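Local atomic coordinates of glycosaminoglycan xylosylkinase (Hydra vulgaris, PDB entry 5XOM), a protein that probably phosphorylates xylose in the glycosaminoglycan linkage region of proteoglycans, as a Fam20-family sugar kinase with a protein-kinase-like fold. Residues A[97-100]-A[106-109]; A[75-80]-A[210-215]; A[252-257]-A[279-284]. One frame throughout, in Å; residues are numbered along the deposited sequence.

How the contacts relate
Contacts 1 and 2 are both buried and reach one sheet, with centres about 7 Å apart: strand 106-112, half of the hairpin of contact 1, lies beside strand 205-212 of contact 2, and Val109 N sits 2.8 Å from Ile211 O between them. Contact 1 is a strand pairing, ruled by backbone hydrogen bonds; contact 2 lays a helix over the sheet and rests mainly on a methionine against two leucines. Contact 3, its centre about 27 Å from that of contact 2, is only partly buried and joins a surface loop to a strand of another sheet through tyrosine hydroxyls. Leu214, beyond strand 205-212, packs on Ile284 and so links the two regions.

Contact 1: A[97-100]-A[106-109]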
loop_
_atom_site.group_PDB
_atom_site.type_symbol
_atom_site.label_atom_id
_atom_site.label_comp_id
_atom_site.label_asym_id
_atom_site.label_seq_id
_atom_site.Cartn_x
_atom_site.Cartn_y
_atom_site.Cartn_z
ATOM N N MET A 97 -6.425 27.929 -10.210
ATOM C CA MET A 97 -6.123 26.597 -10.717
ATOM C C MET A 97 -4.666 26.595 -11.168
ATOM O O MET A 97 -4.260 27.457 -11.953
ATOM C CB MET A 97 -7.098 26.243 -11.849
ATOM C CG MET A 97 -7.082 24.810 -12.371
ATOM S SD MET A 97 -5.528 24.216 -13.070
ATOM C CE MET A 97 -5.745 24.594 -14.797
ATOM N N PHE A 98 -3.869 25.671 -10.628
ATOM C CA PHE A 98 -2.459 25.536 -10.977
ATOM C C PHE A 98 -2.230 24.260 -11.777
ATOM O O PHE A 98 -2.793 23.208 -11.465
ATOM C CB PHE A 98 -1.564 25.486 -9.732
ATOM C CG PHE A 98 -1.559 26.754 -8.921
ATOM C CD1 PHE A 98 -1.989 27.955 -9.457
ATOM C CD2 PHE A 98 -1.094 26.737 -7.609
ATOM C CE1 PHE A 98 -1.965 29.123 -8.699
ATOM C CE2 PHE A 98 -1.068 27.898 -6.848
ATOM C CZ PHE A 98 -1.502 29.088 -7.392
ATOM N N SER A 99 -1.392 24.351 -12.800
ATOM C CA SER A 99 -0.882 23.187 -13.509
ATOM C C SER A 99 0.489 22.846 -12.940
ATOM O O SER A 99 1.397 23.677 -12.989
ATOM C CB SER A 99 -0.782 23.461 -15.004
ATOM O OG SER A 99 -2.078 23.610 -15.543
ATOM N N LEU A 100 0.634 21.640 -12.390
ATOM C CA LEU A 100 1.915 21.209 -11.857
ATOM C C LEU A 100 2.671 20.355 -12.868
ATOM O O LEU A 100 2.084 19.545 -13.601
ATOM C CB LEU A 100 1.756 20.428 -10.550
ATOM C CG LEU A 100 0.888 21.117 -9.499
ATOM C CD1 LEU A 100 0.664 20.182 -8.321
ATOM C CD2 LEU A 100 1.497 22.465 -9.081
ATOM N N GLN A 106 -0.367 17.822 -14.084
ATOM C CA GLN A 106 -1.366 17.530 -13.062
ATOM C C GLN A 106 -1.944 18.831 -12.526
ATOM O O GLN A 106 -1.221 19.640 -11.934
ATOM C CB GLN A 106 -0.771 16.704 -11.922
ATOM C CG GLN A 106 -1.752 16.456 -10.791
ATOM C CD GLN A 106 -2.941 15.618 -11.233
ATOM O OE1 GLN A 106 -2.784 14.493 -11.704
ATOM N NE2 GLN A 106 -4.136 16.170 -11.091
ATOM N N ASN A 107 -3.248 19.020 -12.705
ATOM C CA ASN A 107 -3.924 20.220 -12.232
ATOM C C ASN A 107 -4.345 20.089 -10.770
ATOM O O ASN A 107 -4.654 18.996 -10.283
ATOM C CB ASN A 107 -5.136 20.525 -13.107
ATOM C CG ASN A 107 -4.738 21.077 -14.456
ATOM O OD1 ASN A 107 -3.574 21.406 -14.683
ATOM N ND2 ASN A 107 -5.700 21.180 -15.361
ATOM N N VAL A 108 -4.322 21.225 -10.063
ATOM C CA VAL A 108 -4.828 21.329 -8.700
ATOM C C VAL A 108 -5.675 22.588 -8.569
ATOM O O VAL A 108 -5.487 23.569 -9.297
ATOM C CB VAL A 108 -3.699 21.343 -7.639
ATOM C CG1 VAL A 108 -2.953 20.014 -7.625
ATOM C CG2 VAL A 108 -2.741 22.517 -7.864
ATOM N N VAL A 109 -6.638 22.535 -7.657
ATOM C CA VAL A 109 -7.307 23.732 -7.161
ATOM C C VAL A 109 -6.439 24.346 -6.071
ATOM O O VAL A 109 -5.885 23.628 -5.230
ATOM C CB VAL A 109 -8.710 23.382 -6.628
ATOM C CG1 VAL A 109 -9.374 24.608 -5.995
ATOM C CG2 VAL A 109 -9.578 22.787 -7.729
#
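Ser99 OG donates to Asn107 OD1 at 2.8 Å, tilted 32° from the plane of the amide carbonyl. The two residues form a non-hydrogen-bonded antiparallel pair, whose close backbones let two short polar side chains meet directly. Met97 reaches the same amide: its SD lies 3.5 Å from Asn107 CG, and its CE is equally near ND2. With CG anti to the backbone N (chi1 -171°) and further bends along the chain, the flexible thioether turns back over the neighbouring strand. An alanine in place of Asn107 would remove the amide, and Ser99 OG would probably lose its cross-strand acceptor while the methionine end became freer to move.

The other face of the hairpin, with Phe98, Leu100, Gln106 and Val108, is mostly apolar. Val108 spreads its two branches, CG1 lying 3.7 Å from Leu100 CD1 and CG2 resting against Phe98 CB; a beta-branched residue thus fills the surface beside both neighbours. Beneath these side chains, Phe98 and Val108 exchange both backbone hydrogen bonds, Val108 N reaching Phe98 O at 2.9 Å, and Leu100 and Gln106 do the same.

Farther out, Gln106 NE2 gives a hydrogen bond of 3.0 Å to Asn107 O, on a lone pair in the carbonyl plane. The backbone of Trp213 also bonds to Asn107, and its side chain packs on Met97 and Asn107. Phe98 stacks on Phe110, while strand 82-86 flanks the hairpin through Thr83, Gln84 and Thr86. Strands 96-100 and 106-112 are the second and third in the order 1-2-3-5-4 of the five-stranded antiparallel sheet, the layout of the N-terminal lobe of protein kinases.

Contact 2: A[75-80]-A[210-215]; sequences KAMSSA and LILWLP
Met77 drops from helix 67-79 onto Leu210 and Leu212 of strand 205-212, joining a helix to the five-stranded antiparallel sheet of a kinase-like N-terminal lobe. The axes of the short helix and strand pieces stay 9.8 Å apart at their closest, a gap that suits a long unbranched side chain. Met77 spans it with CG anti to the carbonyl carbon (chi1 -64°), and the bend at its end swings CE toward the strand.

The tight part of the contact is this one residue against two leucines. Met77 SD lies 3.5 Å from Leu212 CG, and Met77 CG is 3.8 Å from Leu212 CD2, so the thioether runs obliquely across the forked end of the leucine. The Met77 methyl, CE, also comes within 3.3 Å of Leu210 O. Pro152 and Val154 close in on the same methionine, keeping it buried.

The other side of the helix is looser and polar. Ser78 points away from the strand, Ser79 is exposed, and Lys75 extends to the second subunit, where its NZ hydrogen-bonds Asn46 OD1 of that chain. Phe45 of the same subunit packs on Lys75 and Ser78. A lysine and two serines are thus suited to a flank that meets solvent and another chain, as methionine is to the inner one.

At the helix end, Arg156 NH1 bonds both Met77 O and Ala80 O, placing its charge where the helix dipole is probably negative. The same Met77 O also meets a side chain of the strand, Leu210 CD2 lying 3.7 Å away.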
loop_
_atom_site.group_PDB
_atom_site.type_symbol
_atom_site.label_atom_id
_atom_site.label_comp_id
_atom_site.label_asym_id
_atom_site.label_seq_id
_atom_site.Cartn_x
_atom_site.Cartn_y
_atom_site.Cartn_z
ATOM N N LYS A 75 3.934 14.582 -1.352
ATOM C CA LYS A 75 5.255 15.181 -1.519
ATOM C C LYS A 75 5.397 15.830 -2.890
ATOM O O LYS A 75 5.970 16.920 -3.016
ATOM C CB LYS A 75 6.338 14.121 -1.320
ATOM C CG LYS A 75 7.768 14.647 -1.396
ATOM C CD LYS A 75 8.753 13.507 -1.166
ATOM C CE LYS A 75 10.190 13.977 -1.265
ATOM N NZ LYS A 75 10.466 15.000 -0.228
ATOM N N ALA A 76 4.874 15.184 -3.931
ATOM C CA ALA A 76 4.963 15.771 -5.264
ATOM C C ALA A 76 4.125 17.038 -5.367
ATOM O O ALA A 76 4.556 18.023 -5.975
ATOM C CB ALA A 76 4.528 14.755 -6.319
ATOM N N MET A 77 2.910 17.020 -4.804
ATOM C CA MET A 77 2.093 18.234 -4.766
ATOM C C MET A 77 2.813 19.354 -4.028
ATOM O O MET A 77 2.706 20.528 -4.403
ATOM C CB MET A 77 0.740 17.962 -4.102
ATOM C CG MET A 77 -0.167 16.983 -4.840
ATOM S SD MET A 77 -1.506 16.426 -3.765
ATOM C CE MET A 77 -2.455 17.945 -3.565
ATOM N N SER A 78 3.540 19.009 -2.967
ATOM C CA SER A 78 4.185 20.021 -2.143
ATOM C C SER A 78 5.300 20.738 -2.889
ATOM O O SER A 78 5.495 21.942 -2.694
ATOM C CB SER A 78 4.721 19.369 -0.870
ATOM O OG SER A 78 5.616 20.235 -0.210
ATOM N N SER A 79 6.014 20.042 -3.777
ATOM C CA SER A 79 7.220 20.597 -4.377
ATOM C C SER A 79 7.161 20.809 -5.884
ATOM O O SER A 79 8.051 21.476 -6.421
ATOM C CB SER A 79 8.428 19.702 -4.055
ATOM O OG SER A 79 8.233 18.393 -4.562
ATOM N N ALA A 80 6.150 20.289 -6.580
ATOM C CA ALA A 80 6.112 20.392 -8.034
ATOM C C ALA A 80 6.096 21.845 -8.501
ATOM O O ALA A 80 5.445 22.706 -7.901
ATOM C CB ALA A 80 4.889 19.663 -8.591
ATOM N N LEU A 210 -3.688 23.002 -1.747
ATOM C CA LEU A 210 -3.784 22.470 -3.102
ATOM C C LEU A 210 -4.597 21.184 -3.065
ATOM O O LEU A 210 -4.313 20.295 -2.250
ATOM C CB LEU A 210 -2.392 22.196 -3.687
ATOM C CG LEU A 210 -1.537 23.345 -4.241
ATOM C CD1 LEU A 210 -1.234 24.387 -3.194
ATOM C CD2 LEU A 210 -0.234 22.797 -4.797
ATOM N N ILE A 211 -5.600 21.078 -3.943
ATOM C CA ILE A 211 -6.455 19.897 -4.039
ATOM C C ILE A 211 -6.329 19.321 -5.443
ATOM O O ILE A 211 -6.563 20.032 -6.427
ATOM C CB ILE A 211 -7.926 20.224 -3.729
ATOM C CG1 ILE A 211 -8.061 20.880 -2.351
ATOM C CG2 ILE A 211 -8.777 18.941 -3.792
ATOM C CD1 ILE A 211 -8.202 22.388 -2.396
ATOM N N LEU A 212 -5.979 18.036 -5.531
ATOM C CA LEU A 212 -5.807 17.375 -6.822
ATOM C C LEU A 212 -7.109 17.266 -7.600
ATOM O O LEU A 212 -8.151 16.871 -7.062
ATOM C CB LEU A 212 -5.253 15.962 -6.654
ATOM C CG LEU A 212 -3.788 15.739 -6.329
ATOM C CD1 LEU A 212 -3.548 14.248 -6.201
ATOM C CD2 LEU A 212 -2.902 16.344 -7.412
ATOM N N TRP A 213 -7.023 17.561 -8.892
ATOM C CA TRP A 213 -8.073 17.167 -9.819
ATOM C C TRP A 213 -8.177 15.656 -9.915
ATOM O O TRP A 213 -7.167 14.947 -9.929
ATOM C CB TRP A 213 -7.780 17.698 -11.211
ATOM C CG TRP A 213 -8.190 19.073 -11.455
ATOM C CD1 TRP A 213 -8.340 20.035 -10.509
ATOM C CD2 TRP A 213 -8.525 19.654 -12.700
ATOM N NE1 TRP A 213 -8.738 21.207 -11.115
ATOM C CE2 TRP A 213 -8.863 21.001 -12.459
ATOM C CE3 TRP A 213 -8.565 19.174 -14.009
ATOM C CZ2 TRP A 213 -9.238 21.868 -13.476
ATOM C CZ3 TRP A 213 -8.936 20.043 -15.013
ATOM C CH2 TRP A 213 -9.269 21.380 -14.748
ATOM N N LEU A 214 -9.405 15.169 -10.019
ATOM C CA LEU A 214 -9.612 13.798 -10.440
ATOM C C LEU A 214 -9.216 13.650 -11.911
ATOM O O LEU A 214 -9.419 14.573 -12.708
ATOM C CB LEU A 214 -11.078 13.393 -10.246
ATOM C CG LEU A 214 -11.485 12.879 -8.861
ATOM C CD1 LEU A 214 -11.288 13.948 -7.786
ATOM C CD2 LEU A 214 -12.920 12.411 -8.881
ATOM N N PRO A 215 -8.638 12.518 -12.301
ATOM C CA PRO A 215 -8.300 12.320 -13.712
ATOM C C PRO A 215 -9.549 12.264 -14.578
ATOM O O PRO A 215 -10.666 12.048 -14.102
ATOM C CB PRO A 215 -7.546 10.984 -13.722
ATOM C CG PRO A 215 -7.840 10.344 -12.418
ATOM C CD PRO A 215 -8.135 11.436 -11.445
#

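Contact 3: A[252-257]-A[279-284]; sequences EPYTKG and HHYEYI
Tyr281 OH is gripped by two groups: Tyr254 OH, 2.8 Å away, and Arg259 NH1 at the start of helix 259-273. The two tyrosines approach from opposite directions. Tyr254 OH arrives at the edge of the Tyr281 ring, close to the ring plane and 3.4 Å from Tyr281 CE2, whereas Tyr281 OH meets the Tyr254 ring obliquely. Either hydroxyl could be the donor in the bond between them. Tyrosine suits both places, since its rigid ring carries a hydroxyl far from a backbone that does not itself come near.

Tyr281 reaches the loop because its CG sits between the backbone N and the carbonyl carbon (chi1 68°), sending the ring off strand 280-286. On the opposing loop, one face of the Tyr254 ring is covered by Pro253, whose CD lies 3.6 Å above the ring plane and toward its rim. The peptide bond before Pro253 is cis, a form that proline tolerates better than other residues. Leu263 touches both tyrosines, adding an apolar contact from the helix.

Arg259 also makes a cation-pi contact with Tyr283, so one guanidinium serves two tyrosines of the strand. Its positive charge would probably polarise the Tyr281 hydroxyl, and the loop, helix and strand all meet at that oxygen, with apolar and cation-pi contacts around it.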
loop_
_atom_site.group_PDB
_atom_site.type_symbol
_atom_site.label_atom_id
_atom_site.label_comp_id
_atom_site.label_asym_id
_atom_site.label_seq_id
_atom_site.Cartn_x
_atom_site.Cartn_y
_atom_site.Cartn_z
ATOM N N GLU A 252 -35.855 7.456 -7.534
ATOM C CA GLU A 252 -34.480 7.037 -7.820
ATOM C C GLU A 252 -33.599 8.257 -7.627
ATOM O O GLU A 252 -34.063 9.377 -7.809
ATOM C CB GLU A 252 -34.312 6.507 -9.254
ATOM C CG GLU A 252 -34.477 4.999 -9.464
ATOM C CD GLU A 252 -34.447 4.610 -10.946
ATOM O OE1 GLU A 252 -35.086 5.303 -11.766
ATOM O OE2 GLU A 252 -33.732 3.643 -11.298
ATOM N N PRO A 253 -32.329 8.062 -7.259
ATOM C CA PRO A 253 -31.506 6.865 -7.029
ATOM C C PRO A 253 -31.449 6.436 -5.567
ATOM O O PRO A 253 -30.487 5.788 -5.149
ATOM C CB PRO A 253 -30.132 7.320 -7.510
ATOM C CG PRO A 253 -30.102 8.772 -7.146
ATOM C CD PRO A 253 -31.518 9.288 -7.213
ATOM N N TYR A 254 -32.447 6.825 -4.786
ATOM C CA TYR A 254 -32.473 6.501 -3.366
ATOM C C TYR A 254 -33.261 5.232 -3.060
ATOM O O TYR A 254 -33.347 4.845 -1.889
ATOM C CB TYR A 254 -33.008 7.702 -2.572
ATOM C CG TYR A 254 -32.322 8.982 -3.001
ATOM C CD1 TYR A 254 -30.990 9.218 -2.675
ATOM C CD2 TYR A 254 -32.986 9.933 -3.765
ATOM C CE1 TYR A 254 -30.345 10.374 -3.084
ATOM C CE2 TYR A 254 -32.351 11.091 -4.179
ATOM C CZ TYR A 254 -31.028 11.305 -3.834
ATOM O OH TYR A 254 -30.386 12.452 -4.239
ATOM N N THR A 255 -33.822 4.567 -4.077
ATOM C CA THR A 255 -34.615 3.366 -3.829
ATOM C C THR A 255 -33.727 2.146 -3.621
ATOM O O THR A 255 -34.007 1.314 -2.750
ATOM C CB THR A 255 -35.564 3.092 -4.995
ATOM O OG1 THR A 255 -34.825 2.560 -6.096
ATOM C CG2 THR A 255 -36.211 4.372 -5.456
ATOM N N LYS A 256 -32.679 2.004 -4.431
ATOM C CA LYS A 256 -31.787 0.855 -4.369
ATOM C C LYS A 256 -30.348 1.338 -4.449
ATOM O O LYS A 256 -30.070 2.488 -4.797
ATOM C CB LYS A 256 -31.999 -0.142 -5.514
ATOM C CG LYS A 256 -31.604 0.428 -6.873
ATOM C CD LYS A 256 -31.479 -0.659 -7.932
ATOM C CE LYS A 256 -32.817 -1.134 -8.416
ATOM N NZ LYS A 256 -32.703 -2.166 -9.483
ATOM N N GLY A 257 -29.425 0.430 -4.153
ATOM C CA GLY A 257 -28.018 0.712 -4.297
ATOM C C GLY A 257 -27.440 1.490 -3.133
ATOM O O GLY A 257 -28.059 1.639 -2.075
ATOM N N HIS A 279 -25.121 21.510 -0.338
ATOM C CA HIS A 279 -26.467 21.584 -0.900
ATOM C C HIS A 279 -26.594 20.774 -2.185
ATOM O O HIS A 279 -27.683 20.273 -2.493
ATOM C CB HIS A 279 -26.860 23.046 -1.141
ATOM C CG HIS A 279 -25.825 23.845 -1.872
ATOM N ND1 HIS A 279 -25.584 23.698 -3.221
ATOM C CD2 HIS A 279 -24.971 24.804 -1.440
ATOM C CE1 HIS A 279 -24.622 24.527 -3.588
ATOM N NE2 HIS A 279 -24.233 25.211 -2.526
ATOM N N HIS A 280 -25.505 20.631 -2.936
ATOM C CA HIS A 280 -25.409 19.682 -4.037
ATOM C C HIS A 280 -24.271 18.718 -3.740
ATOM O O HIS A 280 -23.203 19.136 -3.288
ATOM C CB HIS A 280 -25.145 20.383 -5.378
ATOM C CG HIS A 280 -26.327 21.117 -5.925
ATOM N ND1 HIS A 280 -26.825 22.264 -5.347
ATOM C CD2 HIS A 280 -27.108 20.868 -7.002
ATOM C CE1 HIS A 280 -27.863 22.690 -6.043
ATOM N NE2 HIS A 280 -28.057 21.860 -7.053
ATOM N N TYR A 281 -24.493 17.433 -3.986
ATOM C CA TYR A 281 -23.438 16.449 -3.812
ATOM C C TYR A 281 -22.938 15.980 -5.172
ATOM O O TYR A 281 -23.596 16.160 -6.201
ATOM C CB TYR A 281 -23.910 15.263 -2.957
ATOM C CG TYR A 281 -24.965 14.378 -3.590
ATOM C CD1 TYR A 281 -24.604 13.280 -4.363
ATOM C CD2 TYR A 281 -26.317 14.627 -3.399
ATOM C CE1 TYR A 281 -25.555 12.460 -4.933
ATOM C CE2 TYR A 281 -27.282 13.811 -3.967
ATOM C CZ TYR A 281 -26.892 12.727 -4.733
ATOM O OH TYR A 281 -27.838 11.906 -5.306
ATOM N N GLU A 282 -21.748 15.390 -5.165
ATOM C CA GLU A 282 -21.085 14.941 -6.379
ATOM C C GLU A 282 -20.653 13.491 -6.212
ATOM O O GLU A 282 -20.318 13.053 -5.107
ATOM C CB GLU A 282 -19.880 15.835 -6.703
ATOM C CG GLU A 282 -20.269 17.248 -7.126
ATOM C CD GLU A 282 -19.091 18.206 -7.181
ATOM O OE1 GLU A 282 -18.676 18.578 -8.299
ATOM O OE2 GLU A 282 -18.579 18.594 -6.107
ATOM N N TYR A 283 -20.660 12.749 -7.320
ATOM C CA TYR A 283 -20.370 11.325 -7.262
ATOM C C TYR A 283 -19.657 10.876 -8.530
ATOM O O TYR A 283 -19.775 11.507 -9.583
ATOM C CB TYR A 283 -21.649 10.504 -7.039
ATOM C CG TYR A 283 -22.685 10.576 -8.144
ATOM C CD1 TYR A 283 -23.629 11.599 -8.177
ATOM C CD2 TYR A 283 -22.748 9.597 -9.127
ATOM C CE1 TYR A 283 -24.595 11.654 -9.181
ATOM C CE2 TYR A 283 -23.712 9.641 -10.133
ATOM C CZ TYR A 283 -24.629 10.670 -10.154
ATOM O OH TYR A 283 -25.579 10.712 -11.152
ATOM N N ILE A 284 -18.886 9.795 -8.402
ATOM C CA ILE A 284 -18.274 9.123 -9.538
ATOM C C ILE A 284 -19.091 7.875 -9.836
ATOM O O ILE A 284 -19.861 7.393 -9.001
ATOM C CB ILE A 284 -16.788 8.765 -9.284
ATOM C CG1 ILE A 284 -16.652 7.873 -8.046
ATOM C CG2 ILE A 284 -15.946 10.032 -9.150
ATOM C CD1 ILE A 284 -15.235 7.349 -7.809
#